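Local coordinates for protein MS5a (Brassica napus, PDB 6L77) that is a meiosis-related protein of cystatin-like fold that appears to enhance papain activity in a non-canonical way, at residues I81-Y86 with M143-F148; H136-L141 with V186-R191; V208-E213 with V219-E224. All coordinates share one frame; numbering follows the deposited sequence.

Interaction 1 of 3, residues I81-Y86 with M143-F148; sequences IDFTCY and MEISFF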
loop_
_atom_site.group_PDB
_atom_site.type_symbol
_atom_site.label_atom_id
_atom_site.label_comp_id
_atom_site.label_asym_id
_atom_site.label_seq_id
_atom_site.Cartn_x
_atom_site.Cartn_y
_atom_site.Cartn_z
ATOM N N ILE A 81 -3.032 9.210 1.257
ATOM C CA ILE A 81 -3.567 7.942 0.766
ATOM C C ILE A 81 -5.068 7.883 1.034
ATOM O O ILE A 81 -5.512 8.024 2.178
ATOM C CB ILE A 81 -2.849 6.759 1.415
ATOM C CG1 ILE A 81 -1.400 6.688 0.940
ATOM C CG2 ILE A 81 -3.575 5.472 1.066
ATOM C CD1 ILE A 81 -0.654 5.478 1.488
ATOM N N ASP A 82 -5.861 7.674 -0.021
ATOM C CA ASP A 82 -7.308 7.489 0.140
ATOM C C ASP A 82 -7.834 6.911 -1.185
ATOM O O ASP A 82 -8.194 7.664 -2.087
ATOM C CB ASP A 82 -7.992 8.798 0.496
ATOM C CG ASP A 82 -9.446 8.614 0.866
ATOM O OD1 ASP A 82 -9.952 7.471 0.776
ATOM O OD2 ASP A 82 -10.081 9.617 1.256
ATOM N N PHE A 83 -7.854 5.580 -1.290
ATOM C CA PHE A 83 -8.289 4.974 -2.548
ATOM C C PHE A 83 -8.729 3.537 -2.311
ATOM O O PHE A 83 -8.409 2.938 -1.286
ATOM C CB PHE A 83 -7.179 5.022 -3.604
ATOM C CG PHE A 83 -5.951 4.200 -3.253
ATOM C CD1 PHE A 83 -5.910 2.838 -3.499
ATOM C CD2 PHE A 83 -4.835 4.809 -2.704
ATOM C CE1 PHE A 83 -4.780 2.098 -3.186
ATOM C CE2 PHE A 83 -3.705 4.077 -2.390
ATOM C CZ PHE A 83 -3.681 2.724 -2.628
ATOM N N THR A 84 -9.441 2.981 -3.294
ATOM C CA THR A 84 -9.910 1.600 -3.249
ATOM C C THR A 84 -9.534 0.892 -4.541
ATOM O O THR A 84 -9.814 1.404 -5.634
ATOM C CB THR A 84 -11.436 1.536 -3.061
ATOM O OG1 THR A 84 -11.801 2.192 -1.841
ATOM C CG2 THR A 84 -11.918 0.072 -3.014
ATOM N N CYS A 85 -8.919 -0.290 -4.417
ATOM C CA CYS A 85 -8.648 -1.165 -5.561
ATOM C C CYS A 85 -9.770 -2.196 -5.662
ATOM O O CYS A 85 -9.931 -3.038 -4.770
ATOM C CB CYS A 85 -7.286 -1.848 -5.428
ATOM S SG CYS A 85 -6.918 -3.002 -6.788
ATOM N N TYR A 86 -10.537 -2.134 -6.753
ATOM C CA TYR A 86 -11.731 -2.958 -6.940
ATOM C C TYR A 86 -11.500 -4.180 -7.814
ATOM O O TYR A 86 -12.160 -5.203 -7.622
ATOM C CB TYR A 86 -12.858 -2.134 -7.582
ATOM C CG TYR A 86 -13.452 -1.095 -6.674
ATOM C CD1 TYR A 86 -14.423 -1.438 -5.737
ATOM C CD2 TYR A 86 -13.058 0.238 -6.761
ATOM C CE1 TYR A 86 -14.985 -0.483 -4.899
ATOM C CE2 TYR A 86 -13.611 1.199 -5.923
ATOM C CZ TYR A 86 -14.577 0.830 -4.996
ATOM O OH TYR A 86 -15.125 1.786 -4.165
HETATM N N MSE A 143 4.674 2.442 2.295
HETATM C CA MSE A 143 5.566 3.580 2.569
HETATM C C MSE A 143 5.775 4.457 1.326
HETATM O O MSE A 143 5.709 5.687 1.389
HETATM C CB MSE A 143 6.929 3.093 3.074
HETATM C CG MSE A 143 7.975 4.212 3.184
HETATM SE SE MSE A 143 9.773 3.526 3.600
HETATM C CE MSE A 143 10.062 2.424 2.004
ATOM N N GLU A 144 6.034 3.810 0.188
ATOM C CA GLU A 144 6.291 4.564 -1.037
ATOM C C GLU A 144 5.076 5.381 -1.456
ATOM O O GLU A 144 5.211 6.539 -1.873
ATOM C CB GLU A 144 6.725 3.611 -2.149
ATOM C CG GLU A 144 8.127 3.081 -1.907
ATOM C CD GLU A 144 8.585 2.087 -2.956
ATOM O OE1 GLU A 144 7.761 1.675 -3.804
ATOM O OE2 GLU A 144 9.779 1.717 -2.921
ATOM N N ILE A 145 3.878 4.806 -1.349
ATOM C CA ILE A 145 2.676 5.560 -1.694
ATOM C C ILE A 145 2.470 6.712 -0.718
ATOM O O ILE A 145 2.068 7.812 -1.116
ATOM C CB ILE A 145 1.454 4.623 -1.739
ATOM C CG1 ILE A 145 1.666 3.554 -2.814
ATOM C CG2 ILE A 145 0.189 5.417 -2.038
ATOM C CD1 ILE A 145 0.625 2.466 -2.813
ATOM N N SER A 146 2.756 6.486 0.566
ATOM C CA SER A 146 2.652 7.556 1.555
ATOM C C SER A 146 3.620 8.688 1.242
ATOM O O SER A 146 3.255 9.869 1.296
ATOM C CB SER A 146 2.925 7.000 2.957
ATOM O OG SER A 146 2.010 5.971 3.287
ATOM N N PHE A 147 4.873 8.345 0.933
ATOM C CA PHE A 147 5.866 9.372 0.619
ATOM C C PHE A 147 5.459 10.168 -0.618
ATOM O O PHE A 147 5.591 11.400 -0.649
ATOM C CB PHE A 147 7.237 8.717 0.419
ATOM C CG PHE A 147 8.342 9.701 0.128
ATOM C CD1 PHE A 147 8.769 10.594 1.101
ATOM C CD2 PHE A 147 8.944 9.735 -1.119
ATOM C CE1 PHE A 147 9.775 11.506 0.831
ATOM C CE2 PHE A 147 9.960 10.652 -1.395
ATOM C CZ PHE A 147 10.368 11.531 -0.421
ATOM N N PHE A 148 4.954 9.470 -1.640
ATOM C CA PHE A 148 4.507 10.104 -2.878
ATOM C C PHE A 148 3.415 11.130 -2.616
ATOM O O PHE A 148 3.451 12.248 -3.157
ATOM C CB PHE A 148 4.017 9.018 -3.840
ATOM C CG PHE A 148 3.298 9.547 -5.041
ATOM C CD1 PHE A 148 3.992 10.210 -6.046
ATOM C CD2 PHE A 148 1.930 9.361 -5.179
ATOM C CE1 PHE A 148 3.338 10.686 -7.165
ATOM C CE2 PHE A 148 1.263 9.845 -6.294
ATOM C CZ PHE A 148 1.967 10.510 -7.290
#
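I81 meets I145 and S146 where the residue just before strand 82-88 comes up against helix 138-150, a helix laid on the long antiparallel sheet of this cystatin-like domain. Its CG1 branch does the touching: with CG1 opposite the carbonyl carbon (chi1 -68°) and the chain extended beyond it (chi2 -177°), CG1 and CD1 run out over the helix. CG1 lies 3.6 Å from I145 CG2, the two isoleucine side chains crossing at about a right angle, and CD1 sits equally near that methyl. CD1 also reaches S146 OG at 3.3 Å, a van der Waals touch on a hydroxyl whose hydrogen bond is made within the helix, to the carbonyl oxygen of Y142. An alanine here removes both gamma carbons and CD1, and would probably open a gap beside the helix, with I145 CG2 losing its nearest neighbours from residues 81-86. D82 turns the other way, to a salt bridge with R76. F83 comes back to the helix side, though more lightly; its CG stands between the backbone N and the carbonyl carbon (chi1 65°), which swings the ring toward the helix, and the ring also meets that of Y17 and lies on V73 and L221. Where the ring approaches the helix it does so at its edge: CE2 comes within 4.1 Å of I145 CG2, a methyl lying near the ring plane.

Interaction 2 of 3, residues H136-L141 with V186-R191; sequences HDWIRL and VLVYIR
W138, on the first turn of helix 138-150, presents the edge of its six-membered ring to V188 on strand 186-195, so that helix and antiparallel sheet of the cystatin-like fold close on each other. V188 CG2 lies in the ring plane at that edge, 3.7 Å from CZ3 and 3.9 Å from CH2. V186 CG2 approaches CH2 obliquely and more loosely, at 4.4 Å. One face of the indole carries a neighbour from its own helix, I139 CG1, 3.6 Å above the plane and shifted toward the rim. The opposite face takes the guanidinium of R210 in a cation-pi contact, NH2 standing 3.5 Å from W138 CE2, while the rings of H23 and Y142 also meet the indole. Two things fix the ring's setting: chi1 of 65° places CG between the backbone N and the carbonyl carbon, from where the ring extends toward the strand, and NE1 hydrogen-bonds the carbonyl oxygen of L180. The buried indole N-H is thereby satisfied away from the strand, and what W138 offers the strand is purely apolar.

On the strand, V186, V188 and I190 follow the usual alternation and point to the helix, while L187 and Y189 turn to the other side of the sheet, against P109. I190 pairs with I139, whose side chain also rests on V166. Their side chains run obliquely to one another, with I190 CD1 4.1 Å from I139 CG2 and only 3.5 Å from the helix carbonyl oxygen, I139 O.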
loop_
_atom_site.group_PDB
_atom_site.type_symbol
_atom_site.label_atom_id
_atom_site.label_comp_id
_atom_site.label_asym_id
_atom_site.label_seq_id
_atom_site.Cartn_x
_atom_site.Cartn_y
_atom_site.Cartn_z
ATOM N N HIS A 136 8.360 -9.095 2.988
ATOM C CA HIS A 136 6.989 -8.784 2.582
ATOM C C HIS A 136 6.957 -7.347 2.074
ATOM O O HIS A 136 6.730 -6.416 2.847
ATOM C CB HIS A 136 6.023 -9.022 3.736
ATOM C CG HIS A 136 6.073 -10.424 4.257
ATOM N ND1 HIS A 136 6.942 -10.817 5.251
ATOM C CD2 HIS A 136 5.409 -11.539 3.874
ATOM C CE1 HIS A 136 6.793 -12.111 5.476
ATOM N NE2 HIS A 136 5.868 -12.572 4.658
ATOM N N ASP A 137 7.160 -7.175 0.765
ATOM C CA ASP A 137 7.435 -5.847 0.222
ATOM C C ASP A 137 6.200 -4.971 0.099
ATOM O O ASP A 137 6.334 -3.816 -0.313
ATOM C CB ASP A 137 8.143 -5.947 -1.143
ATOM C CG ASP A 137 7.305 -6.639 -2.226
ATOM O OD1 ASP A 137 6.088 -6.864 -2.053
ATOM O OD2 ASP A 137 7.888 -6.957 -3.286
ATOM N N TRP A 138 5.008 -5.464 0.445
ATOM C CA TRP A 138 3.873 -4.547 0.499
ATOM C C TRP A 138 4.060 -3.482 1.572
ATOM O O TRP A 138 3.464 -2.408 1.477
ATOM C CB TRP A 138 2.562 -5.310 0.720
ATOM C CG TRP A 138 2.421 -6.041 2.037
ATOM C CD1 TRP A 138 2.627 -7.377 2.266
ATOM C CD2 TRP A 138 2.007 -5.480 3.293
ATOM N NE1 TRP A 138 2.364 -7.676 3.585
ATOM C CE2 TRP A 138 1.987 -6.528 4.235
ATOM C CE3 TRP A 138 1.640 -4.192 3.707
ATOM C CZ2 TRP A 138 1.625 -6.326 5.576
ATOM C CZ3 TRP A 138 1.293 -3.992 5.029
ATOM C CH2 TRP A 138 1.280 -5.056 5.951
ATOM N N ILE A 139 4.873 -3.749 2.593
ATOM C CA ILE A 139 5.167 -2.721 3.582
ATOM C C ILE A 139 5.909 -1.567 2.921
ATOM O O ILE A 139 5.527 -0.400 3.064
ATOM C CB ILE A 139 5.957 -3.333 4.751
ATOM C CG1 ILE A 139 5.059 -4.329 5.498
ATOM C CG2 ILE A 139 6.501 -2.257 5.694
ATOM C CD1 ILE A 139 5.813 -5.138 6.560
ATOM N N ARG A 140 6.952 -1.881 2.143
ATOM C CA ARG A 140 7.652 -0.838 1.397
ATOM C C ARG A 140 6.718 -0.131 0.422
ATOM O O ARG A 140 6.788 1.094 0.264
ATOM C CB ARG A 140 8.851 -1.416 0.641
ATOM C CG ARG A 140 9.463 -0.408 -0.357
ATOM C CD ARG A 140 10.804 -0.867 -0.897
ATOM N NE ARG A 140 10.770 -2.243 -1.378
ATOM C CZ ARG A 140 10.387 -2.602 -2.599
ATOM N NH1 ARG A 140 9.993 -1.680 -3.469
ATOM N NH2 ARG A 140 10.391 -3.885 -2.949
ATOM N N LEU A 141 5.841 -0.889 -0.247
ATOM C CA LEU A 141 4.858 -0.277 -1.138
ATOM C C LEU A 141 4.020 0.778 -0.418
ATOM O O LEU A 141 3.821 1.888 -0.936
ATOM C CB LEU A 141 3.953 -1.362 -1.729
ATOM C CG LEU A 141 2.809 -0.845 -2.619
ATOM C CD1 LEU A 141 3.359 -0.056 -3.799
ATOM C CD2 LEU A 141 1.982 -2.008 -3.114
ATOM N N VAL A 186 -5.559 -4.490 8.408
ATOM C CA VAL A 186 -4.379 -4.154 9.201
ATOM C C VAL A 186 -4.265 -2.642 9.324
ATOM O O VAL A 186 -4.741 -1.887 8.469
ATOM C CB VAL A 186 -3.061 -4.718 8.611
ATOM C CG1 VAL A 186 -2.998 -6.256 8.706
ATOM C CG2 VAL A 186 -2.874 -4.257 7.172
ATOM N N LEU A 187 -3.612 -2.208 10.399
ATOM C CA LEU A 187 -3.209 -0.823 10.598
ATOM C C LEU A 187 -1.687 -0.822 10.690
ATOM O O LEU A 187 -1.119 -1.489 11.561
ATOM C CB LEU A 187 -3.862 -0.260 11.866
ATOM C CG LEU A 187 -3.763 1.216 12.219
ATOM C CD1 LEU A 187 -4.406 2.057 11.153
ATOM C CD2 LEU A 187 -4.442 1.475 13.553
ATOM N N VAL A 188 -1.023 -0.108 9.776
ATOM C CA VAL A 188 0.428 -0.199 9.619
ATOM C C VAL A 188 1.063 1.132 9.999
ATOM O O VAL A 188 0.669 2.182 9.482
ATOM C CB VAL A 188 0.815 -0.586 8.180
ATOM C CG1 VAL A 188 2.294 -0.917 8.125
ATOM C CG2 VAL A 188 -0.024 -1.763 7.697
ATOM N N TYR A 189 2.062 1.082 10.880
ATOM C CA TYR A 189 2.856 2.246 11.267
ATOM C C TYR A 189 4.267 2.037 10.743
ATOM O O TYR A 189 4.911 1.038 11.083
ATOM C CB TYR A 189 2.897 2.416 12.788
ATOM C CG TYR A 189 1.546 2.484 13.467
ATOM C CD1 TYR A 189 0.875 1.323 13.843
ATOM C CD2 TYR A 189 0.954 3.710 13.763
ATOM C CE1 TYR A 189 -0.350 1.384 14.491
ATOM C CE2 TYR A 189 -0.273 3.777 14.401
ATOM C CZ TYR A 189 -0.915 2.611 14.767
ATOM O OH TYR A 189 -2.126 2.680 15.410
ATOM N N ILE A 190 4.756 2.974 9.938
ATOM C CA ILE A 190 6.056 2.829 9.295
ATOM C C ILE A 190 6.908 4.030 9.652
ATOM O O ILE A 190 6.558 5.167 9.317
ATOM C CB ILE A 190 5.932 2.693 7.771
ATOM C CG1 ILE A 190 4.957 1.561 7.437
ATOM C CG2 ILE A 190 7.331 2.452 7.164
ATOM C CD1 ILE A 190 4.655 1.392 5.949
ATOM N N ARG A 191 8.028 3.777 10.317
ATOM C CA ARG A 191 9.017 4.797 10.627
ATOM C C ARG A 191 10.147 4.666 9.611
ATOM O O ARG A 191 10.772 3.604 9.517
ATOM C CB ARG A 191 9.524 4.622 12.060
ATOM C CG ARG A 191 10.735 5.469 12.428
ATOM C CD ARG A 191 10.397 6.935 12.671
ATOM N NE ARG A 191 11.615 7.648 13.042
ATOM C CZ ARG A 191 12.517 8.095 12.172
ATOM N NH1 ARG A 191 13.609 8.702 12.607
ATOM N NH2 ARG A 191 12.328 7.939 10.868
#

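Interaction 3 of 3, residues V208-E213 with V219-E224; sequences VRRTVE and VCLLGE
R210 and L221 lie side by side, pointing the same way, on the helix-facing side of a beta hairpin in the middle of the cystatin-like sheet. L221 CD2 rests against the aliphatic part of the arginine, 3.6 Å from R210 CB, and V219 CG1 crosses obliquely from the next position on that side, 3.9 Å from R210 CG. Beyond this apolar stem the R210 chain bends at chi2 and chi3, and its buried guanidinium is held by R184 O and the hydroxyl of Y142. V208 shares the face, packing on Y142 and S146. Its partner in the neighbouring strand is G223, and there the backbones draw in until V208 CA and G223 CA are 4.1 Å apart.

On the other face R209 and L222 likewise run alongside each other. L222 CD2 comes up at the edge of the R209 guanidinium, near its plane, while the charge is met by D104 in a salt bridge, and the N-H groups also bond the carbonyls of K106 and D107. Next along, T211 OG1 touches C220 CB at 3.4 Å.

Two hydrogen-bonded pairs, R209 with L222 and T211 with C220, set this register, each giving and taking a backbone bond. The straightest is C220 N to T211 O, 2.9 Å long with an angle of 173° at the hydrogen.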
loop_
_atom_site.group_PDB
_atom_site.type_symbol
_atom_site.label_atom_id
_atom_site.label_comp_id
_atom_site.label_asym_id
_atom_site.label_seq_id
_atom_site.Cartn_x
_atom_site.Cartn_y
_atom_site.Cartn_z
ATOM N N VAL A 208 -1.115 3.842 7.891
ATOM C CA VAL A 208 -1.986 3.403 6.797
ATOM C C VAL A 208 -2.917 2.309 7.298
ATOM O O VAL A 208 -2.452 1.295 7.831
ATOM C CB VAL A 208 -1.186 2.873 5.592
ATOM C CG1 VAL A 208 -2.162 2.441 4.489
ATOM C CG2 VAL A 208 -0.216 3.915 5.070
ATOM N N ARG A 209 -4.222 2.495 7.111
ATOM C CA ARG A 209 -5.182 1.436 7.389
ATOM C C ARG A 209 -5.569 0.741 6.089
ATOM O O ARG A 209 -6.017 1.391 5.136
ATOM C CB ARG A 209 -6.436 1.962 8.085
ATOM C CG ARG A 209 -7.361 0.815 8.483
ATOM C CD ARG A 209 -8.680 1.300 9.059
ATOM N NE ARG A 209 -8.501 1.991 10.328
ATOM C CZ ARG A 209 -8.674 3.298 10.509
ATOM N NH1 ARG A 209 -9.053 4.078 9.499
ATOM N NH2 ARG A 209 -8.488 3.825 11.715
ATOM N N ARG A 210 -5.396 -0.574 6.055
ATOM C CA ARG A 210 -5.911 -1.415 4.987
ATOM C C ARG A 210 -7.183 -2.097 5.475
ATOM O O ARG A 210 -7.157 -2.843 6.460
ATOM C CB ARG A 210 -4.886 -2.473 4.565
ATOM C CG ARG A 210 -5.387 -3.375 3.424
ATOM C CD ARG A 210 -4.907 -4.824 3.619
ATOM N NE ARG A 210 -3.457 -4.941 3.467
ATOM C CZ ARG A 210 -2.717 -5.923 3.983
ATOM N NH1 ARG A 210 -3.285 -6.880 4.708
ATOM N NH2 ARG A 210 -1.405 -5.942 3.770
ATOM N N THR A 211 -8.286 -1.868 4.780
ATOM C CA THR A 211 -9.507 -2.603 5.061
ATOM C C THR A 211 -9.873 -3.400 3.821
ATOM O O THR A 211 -9.668 -2.940 2.693
ATOM C CB THR A 211 -10.645 -1.666 5.495
ATOM O OG1 THR A 211 -10.855 -0.670 4.496
ATOM C CG2 THR A 211 -10.261 -0.974 6.778
ATOM N N VAL A 212 -10.359 -4.618 4.039
ATOM C CA VAL A 212 -10.622 -5.581 2.976
ATOM C C VAL A 212 -12.091 -5.964 3.056
ATOM O O VAL A 212 -12.579 -6.339 4.128
ATOM C CB VAL A 212 -9.720 -6.827 3.100
ATOM C CG1 VAL A 212 -9.961 -7.785 1.933
ATOM C CG2 VAL A 212 -8.239 -6.420 3.153
ATOM N N GLU A 213 -12.791 -5.873 1.933
ATOM C CA GLU A 213 -14.216 -6.187 1.919
ATOM C C GLU A 213 -14.397 -7.698 2.008
ATOM O O GLU A 213 -13.819 -8.430 1.196
ATOM C CB GLU A 213 -14.866 -5.637 0.645
ATOM C CG GLU A 213 -16.350 -5.313 0.775
ATOM C CD GLU A 213 -17.232 -6.544 0.910
ATOM O OE1 GLU A 213 -18.278 -6.455 1.593
ATOM O OE2 GLU A 213 -16.885 -7.603 0.343
ATOM N N VAL A 219 -9.934 -3.748 -1.748
ATOM C CA VAL A 219 -8.941 -3.267 -0.789
ATOM C C VAL A 219 -9.031 -1.748 -0.743
ATOM O O VAL A 219 -8.851 -1.085 -1.772
ATOM C CB VAL A 219 -7.522 -3.711 -1.164
ATOM C CG1 VAL A 219 -6.507 -3.046 -0.256
ATOM C CG2 VAL A 219 -7.406 -5.244 -1.068
ATOM N N CYS A 220 -9.302 -1.203 0.442
ATOM C CA CYS A 220 -9.308 0.234 0.670
ATOM C C CYS A 220 -8.105 0.606 1.530
ATOM O O CYS A 220 -7.838 -0.045 2.549
ATOM C CB CYS A 220 -10.609 0.667 1.346
ATOM S SG CYS A 220 -10.584 2.388 1.840
ATOM N N LEU A 221 -7.352 1.614 1.093
ATOM C CA LEU A 221 -6.235 2.152 1.859
ATOM C C LEU A 221 -6.554 3.583 2.265
ATOM O O LEU A 221 -6.942 4.397 1.423
ATOM C CB LEU A 221 -4.922 2.116 1.069
ATOM C CG LEU A 221 -4.343 0.753 0.654
ATOM C CD1 LEU A 221 -2.882 0.909 0.245
ATOM C CD2 LEU A 221 -4.462 -0.266 1.770
ATOM N N LEU A 222 -6.382 3.883 3.548
ATOM C CA LEU A 222 -6.538 5.235 4.068
ATOM C C LEU A 222 -5.313 5.542 4.912
ATOM O O LEU A 222 -4.992 4.785 5.829
ATOM C CB LEU A 222 -7.812 5.368 4.901
ATOM C CG LEU A 222 -8.019 6.758 5.488
ATOM C CD1 LEU A 222 -8.236 7.761 4.371
ATOM C CD2 LEU A 222 -9.202 6.770 6.456
ATOM N N GLY A 223 -4.635 6.647 4.620
ATOM C CA GLY A 223 -3.366 6.915 5.262
ATOM C C GLY A 223 -3.136 8.394 5.511
ATOM O O GLY A 223 -3.732 9.269 4.869
ATOM N N GLU A 224 -2.227 8.650 6.450
ATOM C CA GLU A 224 -1.771 9.991 6.785
ATOM C C GLU A 224 -0.281 9.938 7.087
ATOM O O GLU A 224 0.232 8.919 7.555
ATOM C CB GLU A 224 -2.526 10.554 7.992
ATOM C CG GLU A 224 -3.979 10.875 7.692
ATOM C CD GLU A 224 -4.720 11.452 8.883
ATOM O OE1 GLU A 224 -4.221 11.327 10.028
ATOM O OE2 GLU A 224 -5.808 12.031 8.667
#

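All three contacts belong to one helix-on-sheet core. The hairpin of interaction 3 supplies two neighbouring central strands, flanked by strand 82-88 of interaction 1 and strand 186-195 of interaction 2. Its centre lies about 8 Å from that of interaction 1 and about 11 Å from that of interaction 2. Probable backbone bonds join them: L221 N to F83 O (2.9 Å) on one flank, V188 N to V208 O (2.8 Å) on the other. Interactions 1 and 2, with centres about 11 Å apart, use places about two turns apart on helix 138-150, and I190 CD1 packs 3.8 Å from M143 N, on the helix between the two. Y142, also between those places, reaches down to the hairpin.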